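Local coordinates for protein Exo-beta-1,4-mannosidase (Rhizomucor miehei, PDB 4LYP) that probably releases mannose from the non-reducing ends of beta-1,4-linked mannosides, as a family 5 glycoside hydrolase built on a TIM barrel, at residues G52-A60 against N437-S448. Sequence-based numbering, arbitrary orientation.
Sequences GEPYLIRGA and NANLLKVQKELS. With GAI (guanidine), chain D.
Gln444 reaches from the C-terminal helix to the backbone of strand 53-61, the first of the parallel barrel strands, which runs roughly antiparallel to it. Its side chain swings out with CG opposite the backbone N (chi1 -175°), extended beyond CG, and OE1 accepts the Leu56 N-H at 3.1 Å, almost straight (174°) though tilted from the carbonyl plane. A long amide suits this position, spanning the distance to Leu56 where the strand is broken.

Water extends the polar link. One molecule joins Gln444 OE1 to Leu56 O and Arg58 NE, a second joins OE1 to Arg58 NH2, and both lie at the guanidinium edge, in its plane. OE1 thus receives three hydrogen bonds, while NE2 donates to a water shared with Glu53 OE1 and Ser448 OG. Arginine suits its place by pairing this water-binding edge with an aliphatic stem: bent at chi3 (-78°), Arg58 lays CD 3.2 Å from Asn437 O and turns one guanidinium face to the Leu441 methyls; NH1 is hydrogen-bonded to Gly92 O.

Apolar contact centres on Leu56, whose branched side chain meets two helix residues: CB lies 3.9 Å from Leu440 CG, CD1 3.9 Å from Val443 CG1. Nearer the C-terminus, the compact Pro54 ring sets CG 4.1 Å from Leu447 CB.

Leu56 CD2, Pro54 CB and Leu447 CD1 also border the bound guanidine. Helix 429-448 thus meets the barrel strand through leucine and proline packing, Arg58's stem and a hydrated amide, whose three incoming donors probably restrict its rotation.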
ATOM      1  N   GLY A  52     -22.604 -10.463   3.817  1.00 13.19           N
ATOM      2  CA  GLY A  52     -23.164 -11.222   4.973  1.00 14.53           C
ATOM      3  C   GLY A  52     -22.272 -12.333   5.454  1.00 11.85           C
ATOM      4  O   GLY A  52     -22.734 -13.138   6.264  1.00 14.74           O
ATOM      5  N   GLU A  53     -21.023 -12.384   4.994  1.00 10.52           N
ATOM      6  CA  GLU A  53     -20.085 -13.474   5.375  1.00 10.14           C
ATOM      7  C   GLU A  53     -18.739 -12.907   5.792  1.00  8.79           C
ATOM      8  O   GLU A  53     -18.384 -11.789   5.385  1.00  9.75           O
ATOM      9  CB  GLU A  53     -19.852 -14.445   4.214  1.00 10.36           C
ATOM     10  CG  GLU A  53     -21.136 -15.141   3.797  1.00 11.63           C
ATOM     11  CD  GLU A  53     -20.949 -15.935   2.535  1.00 13.63           C
ATOM     12  OE1 GLU A  53     -19.895 -16.082   1.962  1.00 13.07           O
ATOM     13  OE2 GLU A  53     -21.996 -16.469   2.100  1.00 17.73           O
ATOM     14  N   PRO A  54     -17.974 -13.619   6.595  1.00  9.10           N
ATOM     15  CA  PRO A  54     -16.568 -13.175   6.878  1.00  9.53           C
ATOM     16  C   PRO A  54     -15.855 -12.866   5.573  1.00  9.39           C
ATOM     17  O   PRO A  54     -16.070 -13.498   4.550  1.00  9.15           O
ATOM     18  CB  PRO A  54     -15.979 -14.397   7.599  1.00  9.87           C
ATOM     19  CG  PRO A  54     -17.175 -15.011   8.325  1.00 12.75           C
ATOM     20  CD  PRO A  54     -18.317 -14.890   7.264  1.00 10.77           C
ATOM     21  N   TYR A  55     -14.897 -11.917   5.692  1.00  9.00           N
ATOM     22  CA  TYR A  55     -14.106 -11.510   4.529  1.00  8.88           C
ATOM     23  C   TYR A  55     -12.647 -11.425   4.958  1.00  8.16           C
ATOM     24  O   TYR A  55     -12.286 -10.632   5.839  1.00  9.62           O
ATOM     25  CB  TYR A  55     -14.648 -10.166   4.012  1.00  8.87           C
ATOM     26  CG  TYR A  55     -13.983  -9.648   2.760  1.00  8.19           C
ATOM     27  CD1 TYR A  55     -14.286 -10.273   1.530  1.00  8.91           C
ATOM     28  CD2 TYR A  55     -13.147  -8.557   2.722  1.00  8.81           C
ATOM     29  CE1 TYR A  55     -13.728  -9.827   0.333  1.00  8.65           C
ATOM     30  CE2 TYR A  55     -12.613  -8.065   1.564  1.00  8.98           C
ATOM     31  CZ  TYR A  55     -12.873  -8.708   0.389  1.00  7.95           C
ATOM     32  OH  TYR A  55     -12.292  -8.239  -0.782  1.00  9.59           O
ATOM     33  N   LEU A  56     -11.799 -12.289   4.404  1.00  7.80           N
ATOM     34  CA  LEU A  56     -10.363 -12.281   4.650  1.00  7.54           C
ATOM     35  C   LEU A  56      -9.640 -11.706   3.454  1.00  7.40           C
ATOM     36  O   LEU A  56     -10.033 -11.820   2.297  1.00  8.61           O
ATOM     37  CB  LEU A  56      -9.853 -13.680   4.992  1.00  8.34           C
ATOM     38  CG  LEU A  56     -10.308 -14.221   6.375  1.00 11.06           C
ATOM     39  CD1 LEU A  56      -9.854 -15.652   6.541  1.00 11.65           C
ATOM     40  CD2 LEU A  56      -9.658 -13.467   7.512  1.00 16.98           C
ATOM     41  N   ILE A  57      -8.521 -11.065   3.769  1.00  7.47           N
ATOM     42  CA  ILE A  57      -7.757 -10.266   2.771  1.00  7.24           C
ATOM     43  C   ILE A  57      -6.649 -11.091   2.108  1.00  6.19           C
ATOM     44  O   ILE A  57      -5.579 -11.324   2.692  1.00  7.53           O
ATOM     45  CB  ILE A  57      -7.166  -8.989   3.453  1.00  7.22           C
ATOM     46  CG1 ILE A  57      -8.272  -8.174   4.171  1.00  8.84           C
ATOM     47  CG2 ILE A  57      -6.401  -8.172   2.415  1.00  8.74           C
ATOM     48  CD1 ILE A  57      -9.470  -7.750   3.280  1.00 10.16           C
ATOM     49  N   ARG A  58      -6.969 -11.527   0.888  1.00  6.55           N
ATOM     50  CA  ARG A  58      -6.023 -12.244   0.033  1.00  7.19           C
ATOM     51  C   ARG A  58      -5.366 -11.198  -0.852  1.00  6.23           C
ATOM     52  O   ARG A  58      -5.768 -11.004  -2.016  1.00  7.44           O
ATOM     53  CB  ARG A  58      -6.785 -13.292  -0.796  1.00  7.67           C
ATOM     54  CG  ARG A  58      -7.321 -14.446   0.044  1.00  8.81           C
ATOM     55  CD  ARG A  58      -8.208 -15.362  -0.810  1.00 10.24           C
ATOM     56  NE  ARG A  58      -9.546 -14.817  -1.040  1.00  9.45           N
ATOM     57  CZ  ARG A  58     -10.231 -14.901  -2.198  1.00  9.57           C
ATOM     58  NH1 ARG A  58      -9.657 -15.273  -3.332  1.00 12.72           N
ATOM     59  NH2 ARG A  58     -11.531 -14.586  -2.184  1.00 11.04           N
ATOM     60  N   GLY A  59      -4.445 -10.410  -0.281  1.00  6.66           N
ATOM     61  CA  GLY A  59      -4.139  -9.136  -0.871  1.00  7.30           C
ATOM     62  C   GLY A  59      -2.794  -9.041  -1.545  1.00  6.27           C
ATOM     63  O   GLY A  59      -1.848  -9.820  -1.336  1.00  6.86           O
ATOM     64  N   ALA A  60      -2.718  -7.969  -2.349  1.00  6.52           N
ATOM     65  CA  ALA A  60      -1.415  -7.530  -2.935  1.00  6.44           C
ATOM     66  C   ALA A  60      -1.338  -6.010  -2.897  1.00  5.58           C
ATOM     67  O   ALA A  60      -2.399  -5.336  -2.849  1.00  6.62           O
ATOM     68  CB  ALA A  60      -1.279  -7.970  -4.398  1.00  7.37           C
ATOM     69  N   ASN A 437      -3.387 -17.867  -0.692  1.00  7.40           N
ATOM     70  CA  ASN A 437      -4.709 -17.321  -0.929  1.00  7.94           C
ATOM     71  C   ASN A 437      -5.747 -18.435  -0.882  1.00  8.13           C
ATOM     72  O   ASN A 437      -6.847 -18.225  -0.337  1.00  8.53           O
ATOM     73  CB  ASN A 437      -4.724 -16.539  -2.233  1.00  8.04           C
ATOM     74  CG  ASN A 437      -3.937 -15.246  -2.147  1.00  7.72           C
ATOM     75  OD1 ASN A 437      -3.821 -14.636  -1.100  1.00  8.28           O
ATOM     76  ND2 ASN A 437      -3.416 -14.796  -3.299  1.00  9.12           N
ATOM     77  N   ALA A 438      -5.426 -19.604  -1.466  1.00  8.56           N
ATOM     78  CA  ALA A 438      -6.352 -20.760  -1.360  1.00  8.51           C
ATOM     79  C   ALA A 438      -6.550 -21.142   0.114  1.00  8.65           C
ATOM     80  O   ALA A 438      -7.714 -21.406   0.521  1.00  9.28           O
ATOM     81  CB  ALA A 438      -5.818 -21.895  -2.190  1.00  9.71           C
ATOM     82  N   ASN A 439      -5.490 -21.170   0.903  1.00  8.88           N
ATOM     83  CA  ASN A 439      -5.611 -21.533   2.288  1.00  8.91           C
ATOM     84  C   ASN A 439      -6.450 -20.514   3.081  1.00  8.36           C
ATOM     85  O   ASN A 439      -7.278 -20.888   3.930  1.00  9.67           O
ATOM     86  CB  ASN A 439      -4.232 -21.651   2.928  1.00 10.88           C
ATOM     87  CG  ASN A 439      -3.441 -22.827   2.449  1.00 12.85           C
ATOM     88  OD1 ASN A 439      -4.005 -23.803   1.888  1.00 17.22           O
ATOM     89  ND2 ASN A 439      -2.096 -22.725   2.590  1.00 14.69           N
ATOM     90  N   LEU A 440      -6.287 -19.227   2.792  1.00  8.68           N
ATOM     91  CA  LEU A 440      -7.016 -18.193   3.527  1.00  8.85           C
ATOM     92  C   LEU A 440      -8.470 -18.214   3.095  1.00  8.54           C
ATOM     93  O   LEU A 440      -9.365 -18.037   3.954  1.00  9.41           O
ATOM     94  CB  LEU A 440      -6.407 -16.849   3.217  1.00 10.37           C
ATOM     95  CG  LEU A 440      -6.703 -15.770   4.248  1.00 11.34           C
ATOM     96  CD1 LEU A 440      -6.034 -16.086   5.611  1.00 13.03           C
ATOM     97  CD2 LEU A 440      -6.148 -14.416   3.779  1.00 12.38           C
ATOM     98  N   LEU A 441      -8.759 -18.473   1.816  1.00  7.94           N
ATOM     99  CA  LEU A 441     -10.174 -18.610   1.419  1.00  8.92           C
ATOM    100  C   LEU A 441     -10.832 -19.827   2.079  1.00  9.01           C
ATOM    101  O   LEU A 441     -12.016 -19.716   2.507  1.00  9.48           O
ATOM    102  CB  LEU A 441     -10.296 -18.698  -0.109  1.00 10.42           C
ATOM    103  CG  LEU A 441     -11.710 -18.824  -0.655  1.00 10.55           C
ATOM    104  CD1 LEU A 441     -12.576 -17.681  -0.174  1.00 12.20           C
ATOM    105  CD2 LEU A 441     -11.604 -18.897  -2.194  1.00 12.86           C
ATOM    106  N   LYS A 442     -10.117 -20.940   2.206  1.00  9.06           N
ATOM    107  CA  LYS A 442     -10.658 -22.062   2.916  1.00  9.82           C
ATOM    108  C   LYS A 442     -11.025 -21.699   4.372  1.00  9.45           C
ATOM    109  O   LYS A 442     -12.074 -22.064   4.880  1.00 10.75           O
ATOM    110  CB  LYS A 442      -9.682 -23.241   2.867  1.00 12.60           C
ATOM    111  CG  LYS A 442     -10.198 -24.494   3.562  1.00 21.07           C
ATOM    112  CD  LYS A 442      -9.187 -25.625   3.469  1.00 31.93           C
ATOM    113  CE  LYS A 442      -9.699 -26.949   4.041  1.00 50.44           C
ATOM    114  NZ  LYS A 442     -10.054 -27.939   2.950  1.00 67.68           N
ATOM    115  N   VAL A 443     -10.169 -20.948   5.028  1.00  9.87           N
ATOM    116  CA  VAL A 443     -10.432 -20.470   6.374  1.00 10.47           C
ATOM    117  C   VAL A 443     -11.670 -19.608   6.375  1.00  9.16           C
ATOM    118  O   VAL A 443     -12.562 -19.725   7.234  1.00 10.35           O
ATOM    119  CB  VAL A 443      -9.224 -19.767   7.035  1.00 10.05           C
ATOM    120  CG1 VAL A 443      -9.628 -19.117   8.326  1.00 11.26           C
ATOM    121  CG2 VAL A 443      -8.078 -20.752   7.253  1.00 13.53           C
ATOM    122  N   GLN A 444     -11.753 -18.684   5.415  1.00  9.60           N
ATOM    123  CA  GLN A 444     -12.924 -17.780   5.352  1.00  8.90           C
ATOM    124  C   GLN A 444     -14.239 -18.623   5.288  1.00  8.63           C
ATOM    125  O   GLN A 444     -15.205 -18.308   5.978  1.00  9.35           O
ATOM    126  CB  GLN A 444     -12.878 -16.854   4.137  1.00  8.62           C
ATOM    127  CG  GLN A 444     -14.016 -15.852   4.123  1.00  8.96           C
ATOM    128  CD  GLN A 444     -14.040 -15.084   2.825  1.00  8.84           C
ATOM    129  OE1 GLN A 444     -13.120 -14.294   2.508  1.00  9.07           O
ATOM    130  NE2 GLN A 444     -15.016 -15.397   2.006  1.00  9.66           N
ATOM    131  N   LYS A 445     -14.236 -19.663   4.454  1.00  9.49           N
ATOM    132  CA  LYS A 445     -15.395 -20.546   4.353  1.00  9.35           C
ATOM    133  C   LYS A 445     -15.690 -21.262   5.652  1.00  9.89           C
ATOM    134  O   LYS A 445     -16.831 -21.271   6.070  1.00 10.83           O
ATOM    135  CB  LYS A 445     -15.222 -21.480   3.170  1.00 11.30           C
ATOM    136  CG  LYS A 445     -15.246 -20.752   1.814  1.00 12.48           C
ATOM    137  CD  LYS A 445     -15.037 -21.681   0.607  1.00 15.12           C
ATOM    138  CE  LYS A 445     -14.919 -20.882  -0.729  1.00 20.31           C
ATOM    139  NZ  LYS A 445     -14.358 -21.577  -1.959  1.00 29.56           N
ATOM    140  N   GLU A 446     -14.678 -21.780   6.331  1.00 10.26           N
ATOM    141  CA  GLU A 446     -14.923 -22.412   7.652  1.00 10.12           C
ATOM    142  C   GLU A 446     -15.559 -21.421   8.594  1.00 10.62           C
ATOM    143  O   GLU A 446     -16.512 -21.759   9.345  1.00 12.13           O
ATOM    144  CB  GLU A 446     -13.624 -22.908   8.257  1.00 12.96           C
ATOM    145  CG  GLU A 446     -12.959 -24.057   7.582  1.00 13.93           C
ATOM    146  CD  GLU A 446     -13.825 -25.251   7.365  1.00 22.67           C
ATOM    147  OE1 GLU A 446     -14.700 -25.511   8.234  1.00 18.01           O
ATOM    148  OE2 GLU A 446     -13.607 -25.899   6.249  1.00 25.55           O
ATOM    149  N   LEU A 447     -15.072 -20.170   8.625  1.00  9.86           N
ATOM    150  CA  LEU A 447     -15.603 -19.140   9.506  1.00 10.12           C
ATOM    151  C   LEU A 447     -16.985 -18.718   9.132  1.00  9.94           C
ATOM    152  O   LEU A 447     -17.654 -18.061   9.955  1.00 10.99           O
ATOM    153  CB  LEU A 447     -14.632 -17.930   9.535  1.00 10.76           C
ATOM    154  CG  LEU A 447     -13.247 -18.191  10.046  1.00 12.22           C
ATOM    155  CD1 LEU A 447     -12.396 -16.911   9.906  1.00 12.76           C
ATOM    156  CD2 LEU A 447     -13.279 -18.655  11.523  1.00 13.65           C
ATOM    157  N   SER A 448     -17.446 -19.068   7.926  1.00  9.26           N
ATOM    158  CA  SER A 448     -18.759 -18.648   7.497  1.00  9.93           C
ATOM    159  C   SER A 448     -19.885 -19.594   7.950  1.00 10.50           C
ATOM    160  O   SER A 448     -21.037 -19.224   7.788  1.00 11.29           O
ATOM    161  CB  SER A 448     -18.770 -18.614   5.945  1.00  9.86           C
ATOM    162  OG  SER A 448     -17.806 -17.693   5.438  1.00  9.92           O
TER
HETATM  163  C   GAI D 502     -12.866 -13.053  10.079  1.00 21.04           C
HETATM  164  N1  GAI D 502     -14.135 -13.599  10.544  1.00 20.27           N
HETATM  165  N2  GAI D 502     -11.747 -12.387  10.681  1.00 16.58           N
HETATM  166  N3  GAI D 502     -12.674 -13.057   8.808  1.00 34.94           N
HETATM  167  O   HOH W   1     -17.414 -16.961   2.733  1.00 11.26           O
HETATM  168  O   HOH W   2     -10.552 -14.543   1.536  1.00 10.82           O
HETATM  169  O   HOH W   3     -13.152 -13.306  -0.177  1.00 12.60           O
HETATM  170  O   HOH W   4      -1.791 -12.714  -1.178  1.00  8.58           O